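Local coordinates for protein xylan esterase 1 (Thermoanaerobacterium sp. 'JW/SL YS485', PDB 3FCY) that probably hydrolyses acetyl ester bonds in xylan and related substrates, as a calcium-binding carbohydrate esterase of family 7 with an alpha/beta-hydrolase fold, at residues A[231-236]-A[247-252]; A[238-243]-A[300-305]. One frame throughout, in Å; residues are numbered along the deposited sequence.

Contact 1: A[231-236]-A[247-252]; sequences YPFLSD and KNAYQE
With chi1 at 179°, F233 holds its ring opposite its own backbone N, while Y250 (chi1 -76°) sets its ring beside its backbone N and opposite its carbonyl carbon; the two side chains run alongside in opposite senses, F233 toward A249 and Y250 toward the loop 231-236. The rings meet obliquely, planes at 42° and centroids 4.4 Å apart. F233 CE1 dips to 3.2 Å above the plane of the Y250 ring, over its centre. The same CE1 also lies 3.5 Å from A249 CB, and A249 O approaches the ring edge near CZ. The loop 231-236 follows strand 226-230 of the parallel part of the alpha/beta-hydrolase sheet, and it places F233 against S208, the predicted nucleophile, and against Y117, the predicted substrate-binding residue. E252, in helix 251-260, is hydrogen-bonded to that same tyrosine. The end of Y250 reaches back into the loop, where its OH accepts two backbone N-H groups. L234 N is the nearer donor, at 2.7 Å from Y250 OH but through a bent bond; S235 N stands 3.3 Å from Y250 OH and is better aligned. A phenylalanine in place of Y250 would probably leave both N-H groups without this acceptor. A water in the plane of the Y250 ring lies 2.8 Å from Y250 OH and donates to P232 O at 2.9 Å.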
ATOM      1  N   TYR A 231      -7.812 -16.379 -19.403  1.00 24.56           N
ATOM      2  CA  TYR A 231      -8.421 -15.765 -18.220  1.00 25.06           C
ATOM      3  C   TYR A 231      -9.499 -14.764 -18.621  1.00 24.51           C
ATOM      4  O   TYR A 231      -9.377 -13.562 -18.379  1.00 24.01           O
ATOM      5  CB  TYR A 231      -7.348 -15.099 -17.335  1.00 24.16           C
ATOM      6  CG  TYR A 231      -6.250 -14.332 -18.052  1.00 25.54           C
ATOM      7  CD1 TYR A 231      -6.254 -12.937 -18.092  1.00 26.02           C
ATOM      8  CD2 TYR A 231      -5.171 -14.999 -18.630  1.00 24.32           C
ATOM      9  CE1 TYR A 231      -5.201 -12.225 -18.683  1.00 26.72           C
ATOM     10  CE2 TYR A 231      -4.119 -14.300 -19.223  1.00 27.44           C
ATOM     11  CZ  TYR A 231      -4.137 -12.915 -19.245  1.00 27.14           C
ATOM     12  OH  TYR A 231      -3.090 -12.229 -19.817  1.00 28.78           O
ATOM     13  N   PRO A 232     -10.586 -15.267 -19.230  1.00 24.26           N
ATOM     14  CA  PRO A 232     -11.713 -14.449 -19.691  1.00 23.72           C
ATOM     15  C   PRO A 232     -12.396 -13.555 -18.662  1.00 23.99           C
ATOM     16  O   PRO A 232     -12.605 -13.931 -17.509  1.00 22.89           O
ATOM     17  CB  PRO A 232     -12.668 -15.480 -20.293  1.00 24.24           C
ATOM     18  CG  PRO A 232     -12.386 -16.719 -19.483  1.00 23.71           C
ATOM     19  CD  PRO A 232     -10.879 -16.703 -19.401  1.00 24.14           C
ATOM     20  N   PHE A 233     -12.730 -12.359 -19.128  1.00 23.83           N
ATOM     21  CA  PHE A 233     -13.413 -11.321 -18.363  1.00 23.76           C
ATOM     22  C   PHE A 233     -14.846 -11.358 -18.912  1.00 23.60           C
ATOM     23  O   PHE A 233     -15.080 -11.966 -19.958  1.00 25.36           O
ATOM     24  CB  PHE A 233     -12.734  -9.981 -18.682  1.00 24.37           C
ATOM     25  CG  PHE A 233     -13.334  -8.780 -17.996  1.00 27.24           C
ATOM     26  CD1 PHE A 233     -13.415  -8.709 -16.610  1.00 26.03           C
ATOM     27  CD2 PHE A 233     -13.731  -7.672 -18.748  1.00 27.59           C
ATOM     28  CE1 PHE A 233     -13.874  -7.549 -15.981  1.00 25.92           C
ATOM     29  CE2 PHE A 233     -14.190  -6.512 -18.129  1.00 27.35           C
ATOM     30  CZ  PHE A 233     -14.261  -6.452 -16.742  1.00 27.46           C
ATOM     31  N   LEU A 234     -15.791 -10.735 -18.213  1.00 23.36           N
ATOM     32  CA  LEU A 234     -17.194 -10.688 -18.648  1.00 23.82           C
ATOM     33  C   LEU A 234     -17.946 -12.002 -18.451  1.00 23.85           C
ATOM     34  O   LEU A 234     -18.802 -12.368 -19.260  1.00 24.27           O
ATOM     35  CB  LEU A 234     -17.283 -10.286 -20.126  1.00 21.10           C
ATOM     36  CG  LEU A 234     -16.613  -8.974 -20.547  1.00 22.26           C
ATOM     37  CD1 LEU A 234     -16.747  -8.819 -22.057  1.00 19.50           C
ATOM     38  CD2 LEU A 234     -17.249  -7.789 -19.817  1.00 20.63           C
ATOM     39  N   SER A 235     -17.646 -12.699 -17.364  1.00 23.59           N
ATOM     40  CA  SER A 235     -18.295 -13.971 -17.099  1.00 24.53           C
ATOM     41  C   SER A 235     -18.760 -14.153 -15.661  1.00 25.05           C
ATOM     42  O   SER A 235     -18.021 -13.860 -14.721  1.00 25.45           O
ATOM     43  CB  SER A 235     -17.340 -15.114 -17.457  1.00 25.54           C
ATOM     44  OG  SER A 235     -17.850 -16.372 -17.044  1.00 25.57           O
ATOM     45  N   ASP A 236     -19.996 -14.620 -15.496  1.00 23.77           N
ATOM     46  CA  ASP A 236     -20.519 -14.921 -14.168  1.00 23.25           C
ATOM     47  C   ASP A 236     -20.432 -13.728 -13.207  1.00 22.91           C
ATOM     48  O   ASP A 236     -19.897 -13.843 -12.108  1.00 21.07           O
ATOM     49  CB  ASP A 236     -19.713 -16.108 -13.631  1.00 24.19           C
ATOM     50  CG  ASP A 236     -20.455 -16.919 -12.595  1.00 26.76           C
ATOM     51  OD1 ASP A 236     -21.677 -16.737 -12.420  1.00 26.72           O
ATOM     52  OD2 ASP A 236     -19.795 -17.762 -11.960  1.00 27.37           O
ATOM     53  N   LYS A 247     -14.354  -5.528  -7.824  1.00 29.73           N
ATOM     54  CA  LYS A 247     -13.426  -4.410  -7.754  1.00 31.97           C
ATOM     55  C   LYS A 247     -12.439  -4.564  -8.902  1.00 30.69           C
ATOM     56  O   LYS A 247     -12.570  -5.479  -9.723  1.00 28.65           O
ATOM     57  CB  LYS A 247     -12.691  -4.405  -6.404  1.00 34.02           C
ATOM     58  CG  LYS A 247     -11.897  -5.670  -6.095  1.00 38.63           C
ATOM     59  CD  LYS A 247     -11.303  -5.607  -4.689  1.00 42.54           C
ATOM     60  CE  LYS A 247     -10.584  -6.897  -4.298  1.00 45.84           C
ATOM     61  NZ  LYS A 247      -9.368  -7.186  -5.121  1.00 48.72           N
ATOM     62  N   ASN A 248     -11.451  -3.681  -8.964  1.00 31.29           N
ATOM     63  CA  ASN A 248     -10.476  -3.733 -10.044  1.00 31.51           C
ATOM     64  C   ASN A 248     -11.244  -3.618 -11.360  1.00 30.53           C
ATOM     65  O   ASN A 248     -11.975  -2.648 -11.565  1.00 30.50           O
ATOM     66  CB  ASN A 248      -9.688  -5.049  -9.990  1.00 33.70           C
ATOM     67  CG  ASN A 248      -8.916  -5.215  -8.687  1.00 37.14           C
ATOM     68  OD1 ASN A 248      -8.124  -4.350  -8.311  1.00 37.64           O
ATOM     69  ND2 ASN A 248      -9.144  -6.330  -7.995  1.00 37.01           N
ATOM     70  N   ALA A 249     -11.105  -4.609 -12.237  1.00 29.26           N
ATOM     71  CA  ALA A 249     -11.796  -4.575 -13.527  1.00 28.57           C
ATOM     72  C   ALA A 249     -13.321  -4.588 -13.399  1.00 26.94           C
ATOM     73  O   ALA A 249     -14.024  -4.035 -14.245  1.00 27.61           O
ATOM     74  CB  ALA A 249     -11.335  -5.744 -14.398  1.00 28.40           C
ATOM     75  N   TYR A 250     -13.826  -5.211 -12.339  1.00 26.04           N
ATOM     76  CA  TYR A 250     -15.266  -5.300 -12.106  1.00 25.85           C
ATOM     77  C   TYR A 250     -15.800  -4.257 -11.119  1.00 26.04           C
ATOM     78  O   TYR A 250     -16.930  -4.370 -10.636  1.00 24.21           O
ATOM     79  CB  TYR A 250     -15.619  -6.697 -11.592  1.00 25.16           C
ATOM     80  CG  TYR A 250     -15.612  -7.786 -12.650  1.00 25.99           C
ATOM     81  CD1 TYR A 250     -16.570  -7.805 -13.667  1.00 24.46           C
ATOM     82  CD2 TYR A 250     -14.678  -8.824 -12.604  1.00 25.43           C
ATOM     83  CE1 TYR A 250     -16.602  -8.834 -14.614  1.00 23.95           C
ATOM     84  CE2 TYR A 250     -14.700  -9.863 -13.549  1.00 25.01           C
ATOM     85  CZ  TYR A 250     -15.667  -9.858 -14.548  1.00 25.44           C
ATOM     86  OH  TYR A 250     -15.702 -10.879 -15.476  1.00 26.61           O
ATOM     87  N   GLN A 251     -14.994  -3.242 -10.825  1.00 25.16           N
ATOM     88  CA  GLN A 251     -15.384  -2.190  -9.882  1.00 25.80           C
ATOM     89  C   GLN A 251     -16.716  -1.508 -10.211  1.00 25.32           C
ATOM     90  O   GLN A 251     -17.478  -1.150  -9.310  1.00 25.04           O
ATOM     91  CB  GLN A 251     -14.284  -1.123  -9.813  1.00 25.53           C
ATOM     92  CG  GLN A 251     -14.604   0.063  -8.903  1.00 27.78           C
ATOM     93  CD  GLN A 251     -14.746  -0.335  -7.447  1.00 28.20           C
ATOM     94  OE1 GLN A 251     -13.867  -0.982  -6.882  1.00 31.28           O
ATOM     95  NE2 GLN A 251     -15.853   0.053  -6.830  1.00 30.12           N
ATOM     96  N   GLU A 252     -16.991  -1.329 -11.498  1.00 24.35           N
ATOM     97  CA  GLU A 252     -18.213  -0.659 -11.930  1.00 24.20           C
ATOM     98  C   GLU A 252     -19.502  -1.323 -11.454  1.00 24.34           C
ATOM     99  O   GLU A 252     -20.519  -0.651 -11.288  1.00 25.20           O
ATOM    100  CB  GLU A 252     -18.217  -0.519 -13.451  1.00 23.76           C
ATOM    101  CG  GLU A 252     -18.309  -1.828 -14.218  1.00 22.53           C
ATOM    102  CD  GLU A 252     -17.885  -1.663 -15.660  1.00 22.46           C
ATOM    103  OE1 GLU A 252     -16.663  -1.649 -15.921  1.00 22.04           O
ATOM    104  OE2 GLU A 252     -18.768  -1.529 -16.530  1.00 24.71           O
TER
HETATM  105  O   HOH W   1     -14.119 -13.197 -15.176  1.00 27.96           O

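Contact 2: A[238-243]-A[300-305]; sequences KRVWDL and VCPPST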
ATOM      1  N   LYS A 238     -22.465 -12.131 -11.076  1.00 25.38           N
ATOM      2  CA  LYS A 238     -22.920 -12.342  -9.700  1.00 26.65           C
ATOM      3  C   LYS A 238     -21.874 -13.036  -8.822  1.00 26.77           C
ATOM      4  O   LYS A 238     -21.711 -12.695  -7.643  1.00 27.02           O
ATOM      5  CB  LYS A 238     -24.217 -13.159  -9.705  1.00 28.24           C
ATOM      6  CG  LYS A 238     -24.813 -13.476  -8.323  1.00 30.26           C
ATOM      7  CD  LYS A 238     -25.472 -12.263  -7.682  1.00 33.35           C
ATOM      8  CE  LYS A 238     -26.444 -12.662  -6.564  1.00 31.44           C
ATOM      9  NZ  LYS A 238     -25.810 -13.417  -5.442  1.00 30.31           N
ATOM     10  N   ARG A 239     -21.169 -14.009  -9.391  1.00 25.44           N
ATOM     11  CA  ARG A 239     -20.142 -14.736  -8.651  1.00 24.15           C
ATOM     12  C   ARG A 239     -19.045 -13.783  -8.183  1.00 23.60           C
ATOM     13  O   ARG A 239     -18.609 -13.839  -7.034  1.00 22.41           O
ATOM     14  CB  ARG A 239     -19.531 -15.834  -9.527  1.00 24.16           C
ATOM     15  CG  ARG A 239     -18.371 -16.577  -8.885  1.00 24.03           C
ATOM     16  CD  ARG A 239     -18.780 -17.288  -7.601  1.00 22.75           C
ATOM     17  NE  ARG A 239     -17.670 -18.066  -7.059  1.00 25.00           N
ATOM     18  CZ  ARG A 239     -17.680 -18.673  -5.876  1.00 28.22           C
ATOM     19  NH1 ARG A 239     -18.752 -18.600  -5.096  1.00 30.36           N
ATOM     20  NH2 ARG A 239     -16.613 -19.351  -5.468  1.00 29.04           N
ATOM     21  N   VAL A 240     -18.599 -12.914  -9.083  1.00 24.93           N
ATOM     22  CA  VAL A 240     -17.561 -11.940  -8.752  1.00 25.76           C
ATOM     23  C   VAL A 240     -18.004 -11.106  -7.549  1.00 26.19           C
ATOM     24  O   VAL A 240     -17.235 -10.878  -6.615  1.00 25.36           O
ATOM     25  CB  VAL A 240     -17.294 -10.982  -9.938  1.00 25.13           C
ATOM     26  CG1 VAL A 240     -16.235  -9.951  -9.551  1.00 25.89           C
ATOM     27  CG2 VAL A 240     -16.851 -11.770 -11.161  1.00 26.39           C
ATOM     28  N   TRP A 241     -19.254 -10.655  -7.582  1.00 26.83           N
ATOM     29  CA  TRP A 241     -19.796  -9.841  -6.507  1.00 27.96           C
ATOM     30  C   TRP A 241     -19.879 -10.635  -5.203  1.00 29.30           C
ATOM     31  O   TRP A 241     -19.566 -10.106  -4.132  1.00 28.30           O
ATOM     32  CB  TRP A 241     -21.180  -9.306  -6.899  1.00 28.96           C
ATOM     33  CG  TRP A 241     -21.834  -8.504  -5.815  1.00 29.15           C
ATOM     34  CD1 TRP A 241     -21.586  -7.199  -5.486  1.00 29.73           C
ATOM     35  CD2 TRP A 241     -22.785  -8.984  -4.860  1.00 28.82           C
ATOM     36  NE1 TRP A 241     -22.321  -6.839  -4.379  1.00 28.76           N
ATOM     37  CE2 TRP A 241     -23.066  -7.917  -3.974  1.00 30.11           C
ATOM     38  CE3 TRP A 241     -23.424 -10.215  -4.663  1.00 28.67           C
ATOM     39  CZ2 TRP A 241     -23.960  -8.045  -2.906  1.00 28.47           C
ATOM     40  CZ3 TRP A 241     -24.318 -10.343  -3.594  1.00 30.42           C
ATOM     41  CH2 TRP A 241     -24.574  -9.262  -2.732  1.00 29.44           C
ATOM     42  N   ASP A 242     -20.286 -11.903  -5.295  1.00 29.16           N
ATOM     43  CA  ASP A 242     -20.396 -12.765  -4.113  1.00 30.31           C
ATOM     44  C   ASP A 242     -19.057 -12.937  -3.390  1.00 31.01           C
ATOM     45  O   ASP A 242     -19.011 -13.035  -2.163  1.00 32.04           O
ATOM     46  CB  ASP A 242     -20.920 -14.159  -4.488  1.00 30.48           C
ATOM     47  CG  ASP A 242     -22.371 -14.149  -4.945  1.00 31.29           C
ATOM     48  OD1 ASP A 242     -23.116 -13.206  -4.596  1.00 29.64           O
ATOM     49  OD2 ASP A 242     -22.773 -15.106  -5.641  1.00 29.69           O
ATOM     50  N   LEU A 243     -17.972 -12.982  -4.155  1.00 31.22           N
ATOM     51  CA  LEU A 243     -16.637 -13.152  -3.586  1.00 32.21           C
ATOM     52  C   LEU A 243     -16.039 -11.835  -3.094  1.00 31.58           C
ATOM     53  O   LEU A 243     -14.861 -11.782  -2.747  1.00 31.19           O
ATOM     54  CB  LEU A 243     -15.698 -13.765  -4.633  1.00 32.15           C
ATOM     55  CG  LEU A 243     -16.061 -15.147  -5.180  1.00 33.66           C
ATOM     56  CD1 LEU A 243     -15.163 -15.486  -6.360  1.00 33.50           C
ATOM     57  CD2 LEU A 243     -15.917 -16.186  -4.078  1.00 33.85           C
ATOM     58  N   VAL A 300      -8.652 -10.670 -10.362  1.00 29.18           N
ATOM     59  CA  VAL A 300      -9.302  -9.764 -11.303  1.00 27.97           C
ATOM     60  C   VAL A 300     -10.430 -10.555 -11.977  1.00 29.00           C
ATOM     61  O   VAL A 300     -11.569 -10.094 -12.066  1.00 27.19           O
ATOM     62  CB  VAL A 300      -8.301  -9.269 -12.367  1.00 28.72           C
ATOM     63  CG1 VAL A 300      -8.990  -8.339 -13.353  1.00 27.14           C
ATOM     64  CG2 VAL A 300      -7.146  -8.554 -11.683  1.00 29.72           C
ATOM     65  N   CYS A 301     -10.093 -11.747 -12.457  1.00 27.42           N
ATOM     66  CA  CYS A 301     -11.063 -12.639 -13.078  1.00 27.59           C
ATOM     67  C   CYS A 301     -11.008 -13.929 -12.264  1.00 28.15           C
ATOM     68  O   CYS A 301     -10.280 -14.869 -12.604  1.00 25.81           O
ATOM     69  CB  CYS A 301     -10.710 -12.924 -14.541  1.00 28.98           C
ATOM     70  SG  CYS A 301     -10.980 -11.532 -15.684  1.00 32.19           S
ATOM     71  N   PRO A 302     -11.772 -13.979 -11.165  1.00 28.52           N
ATOM     72  CA  PRO A 302     -11.838 -15.134 -10.264  1.00 28.14           C
ATOM     73  C   PRO A 302     -11.855 -16.458 -11.019  1.00 27.98           C
ATOM     74  O   PRO A 302     -12.618 -16.631 -11.967  1.00 27.06           O
ATOM     75  CB  PRO A 302     -13.132 -14.891  -9.495  1.00 28.07           C
ATOM     76  CG  PRO A 302     -13.170 -13.399  -9.394  1.00 28.48           C
ATOM     77  CD  PRO A 302     -12.780 -12.969 -10.794  1.00 29.58           C
ATOM     78  N   PRO A 303     -11.010 -17.414 -10.600  1.00 27.68           N
ATOM     79  CA  PRO A 303     -10.929 -18.729 -11.243  1.00 27.80           C
ATOM     80  C   PRO A 303     -12.303 -19.356 -11.451  1.00 27.69           C
ATOM     81  O   PRO A 303     -12.568 -19.953 -12.493  1.00 28.36           O
ATOM     82  CB  PRO A 303     -10.070 -19.532 -10.275  1.00 27.33           C
ATOM     83  CG  PRO A 303      -9.148 -18.489  -9.713  1.00 29.39           C
ATOM     84  CD  PRO A 303     -10.088 -17.330  -9.453  1.00 27.14           C
ATOM     85  N   SER A 304     -13.180 -19.207 -10.462  1.00 27.33           N
ATOM     86  CA  SER A 304     -14.524 -19.773 -10.550  1.00 26.37           C
ATOM     87  C   SER A 304     -15.335 -19.207 -11.717  1.00 25.82           C
ATOM     88  O   SER A 304     -16.108 -19.930 -12.349  1.00 25.48           O
ATOM     89  CB  SER A 304     -15.280 -19.567  -9.228  1.00 26.11           C
ATOM     90  OG  SER A 304     -15.361 -18.197  -8.871  1.00 27.50           O
ATOM     91  N   THR A 305     -15.166 -17.922 -12.015  1.00 25.23           N
ATOM     92  CA  THR A 305     -15.906 -17.326 -13.127  1.00 24.39           C
ATOM     93  C   THR A 305     -15.350 -17.837 -14.456  1.00 23.73           C
ATOM     94  O   THR A 305     -16.071 -17.930 -15.448  1.00 23.43           O
ATOM     95  CB  THR A 305     -15.828 -15.781 -13.113  1.00 24.95           C
ATOM     96  OG1 THR A 305     -14.470 -15.363 -13.301  1.00 25.09           O
ATOM     97  CG2 THR A 305     -16.347 -15.241 -11.792  1.00 25.88           C
TER
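R239, V240 and P302 have the most surface buried here, with S304 and T305 close behind; R239 uses both its NE and its CG methylene, which packs on T305 CG2. R239 starts out with CG anti to its backbone N, then bends at chi2 (61°), bringing the NE edge of its guanidinium to S304. R239 NE donates to S304 OG at 2.9 Å along a nearly straight line (173°), with the oxygen only 1° out of the guanidinium plane. L243, one turn further along, lays CD2 over one face of that plane, 3.5 Å above it. D31 ties the pair together from outside: it forms a salt bridge with R239 NH2 and a hydrogen bond with S304 OG, while Y40 adds a cation-pi contact to the arginine. Segment 300-305 follows strand 289-295 and runs into helix 303-310, part of the crossover to the parallel strand 317-322 in this alpha/beta-hydrolase sheet. Its start lies beside D298, predicted to belong to the charge relay, whose OD1 takes the N-H of C301; the side chains of P302 and D298 are about 5 Å apart. Across the interface P302 CB meets L243 CD1 at 3.8 Å, proline and leucine lying side by side but pointing opposite ways. V240 CG2 meets T305 CG2 at 3.6 Å and lies more loosely, 4.3 Å, from P302 CD. With its hydroxyl turned back to P302 O, T305 presents CG2 to R239 and V240; T305 OG1 donates to P302 O at 2.6 Å, in the carbonyl plane and on a lone pair.

Overall arrangement
Both contacts are largely buried, but contact 1 lies deeper, its centre about 12 Å from the centre of the chain against about 17 Å for the centre of contact 2. Contact 1 borders the predicted nucleophile, while contact 2 lies beside the predicted charge-relay aspartate. Contact 1 joins the loop after strand 226-230 to the turn leading into helix 251-260 by aromatic packing and backbone N-H groups gathered on one phenol. Contact 2 joins the intervening helix 237-242 to the start of helix 303-310, mixing aliphatic packing with an arginine-serine bond; on that helix W241 NE1 is hydrogen-bonded to D324 of a second subunit. The two meet directly: S235 OG probably bonds to T305 O, and Y250 packs on V240 and on V300 O.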